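Homoserine kinase (Cytophaga hutchinsonii, PDB 4P52) catalyses the ATP-dependent phosphorylation of L-homoserine to O-phospho-L-homoserine, a step on the route to threonine, as a member of the GHMP kinase family. Local coordinates at residues A[252-257]-A[279-284]. Sequence-based numbering, arbitrary orientation.
Sequences IVEPAR and CSISGS
Glu254 and Arg257, one turn apart on the short helix 253-257, both reach toward segment 279-284 and meet Ile281 between them. This is the C-terminal domain of the GHMP kinase fold. Strand 278-281 is an outermost strand of its four-stranded antiparallel sheet within the chain, and it runs into the glycine-rich turn that probably corresponds to the third conserved GHMP motif. The helix and strand axes lie 9.0 Å apart at an angle of 59°.

Glu254 has CG anti to its backbone N (chi1 -178°) and stays extended beyond it, which carries the carboxylate to Ser280. Ser280 OG donates to Glu254 OE1 at 3.0 Å, and OE1 accepts through its anti lone pair, the one away from OE2. The same OE1 forms a salt bridge with Lys268 on helix 264-273, so one oxygen links three elements. A leucine here would probably leave Lys268 without its charge mate and the Ser280 hydroxyl without this acceptor.

Ile281 lies obliquely across the Glu254 side chain. Its CD1 does the touching, 4.0 Å from Glu254 CG and 3.7 Å from Arg257 CB. Phe264 touches both Glu254 and Ile281.

With CG anti to the carbonyl carbon (chi1 -78°) and the chain extended from CG to NE, the Arg257 guanidinium comes to lie beside Ser284. Its NE is hydrogen-bonded to Ala209 O. One face of the guanidinium is covered by Ser284, whose CB sits 3.7 Å above the plane, displaced toward the rim. Arg257 NH1 comes within 3.4 Å of Gly283 O, but obliquely and at too poor an angle for a hydrogen bond.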
# COMPACT_ATOMS: atom_id res chain seq x y z
N ILE A 252 -0.99 14.31 3.89
CA ILE A 252 -0.91 14.40 5.34
C ILE A 252 0.37 15.08 5.81
O ILE A 252 0.30 16.08 6.53
CB ILE A 252 -1.07 13.01 5.99
CG1 ILE A 252 -2.51 12.55 5.83
CG2 ILE A 252 -0.68 13.04 7.47
CD1 ILE A 252 -2.65 11.05 5.70
N VAL A 253 1.51 14.54 5.41
CA VAL A 253 2.80 14.91 5.98
C VAL A 253 3.38 16.13 5.28
O VAL A 253 3.65 17.14 5.92
CB VAL A 253 3.81 13.73 5.94
CG1 VAL A 253 5.20 14.17 6.39
CG2 VAL A 253 3.33 12.62 6.84
N GLU A 254 3.56 16.05 3.97
CA GLU A 254 4.09 17.17 3.19
C GLU A 254 3.34 18.51 3.43
O GLU A 254 3.99 19.50 3.70
CB GLU A 254 4.12 16.81 1.72
CG GLU A 254 4.70 17.89 0.82
CD GLU A 254 4.14 17.79 -0.59
OE1 GLU A 254 4.59 16.90 -1.36
OE2 GLU A 254 3.25 18.62 -0.93
N PRO A 255 1.98 18.53 3.36
CA PRO A 255 1.33 19.82 3.67
C PRO A 255 1.66 20.36 5.08
O PRO A 255 1.74 21.57 5.25
CB PRO A 255 -0.17 19.53 3.56
CG PRO A 255 -0.30 18.15 2.99
CD PRO A 255 1.00 17.44 3.15
N ALA A 256 1.87 19.48 6.06
CA ALA A 256 2.29 19.92 7.40
C ALA A 256 3.75 20.40 7.45
O ALA A 256 4.01 21.44 8.05
CB ALA A 256 2.03 18.83 8.44
N ARG A 257 4.67 19.67 6.83
CA ARG A 257 6.10 20.00 6.90
C ARG A 257 6.59 21.06 5.92
O ARG A 257 7.60 21.72 6.14
CB ARG A 257 6.92 18.77 6.65
CG ARG A 257 7.00 17.90 7.85
CD ARG A 257 7.86 16.69 7.55
NE ARG A 257 8.13 16.00 8.80
CZ ARG A 257 8.56 14.76 8.89
NH1 ARG A 257 8.78 14.03 7.79
NH2 ARG A 257 8.77 14.26 10.08
N CYS A 279 7.28 14.54 -6.92
CA CYS A 279 8.28 15.28 -6.20
C CYS A 279 7.78 15.51 -4.80
O CYS A 279 6.64 15.93 -4.62
CB CYS A 279 8.52 16.60 -6.92
SG CYS A 279 9.54 17.75 -5.97
N SER A 280 8.63 15.23 -3.81
CA SER A 280 8.30 15.50 -2.42
C SER A 280 9.50 15.72 -1.49
O SER A 280 10.65 15.77 -1.94
CB SER A 280 7.41 14.38 -1.84
OG SER A 280 6.69 14.87 -0.68
N ILE A 281 9.23 15.86 -0.20
CA ILE A 281 10.28 16.03 0.78
C ILE A 281 11.04 14.73 0.95
O ILE A 281 10.42 13.69 1.03
CB ILE A 281 9.71 16.45 2.14
CG1 ILE A 281 8.96 17.78 2.00
CG2 ILE A 281 10.81 16.53 3.22
CD1 ILE A 281 7.99 18.06 3.14
N SER A 282 12.36 14.79 1.03
CA SER A 282 13.12 13.59 1.32
C SER A 282 13.25 13.43 2.81
O SER A 282 13.75 14.34 3.49
CB SER A 282 14.49 13.70 0.69
OG SER A 282 15.28 12.60 1.09
N GLY A 283 12.83 12.28 3.34
CA GLY A 283 12.83 12.05 4.79
C GLY A 283 12.15 13.19 5.55
O GLY A 283 10.99 13.53 5.28
N SER A 284 12.85 13.83 6.47
CA SER A 284 12.23 14.92 7.19
C SER A 284 12.69 16.30 6.66
O SER A 284 12.41 17.35 7.27
CB SER A 284 12.52 14.75 8.68
OG SER A 284 13.92 14.73 8.86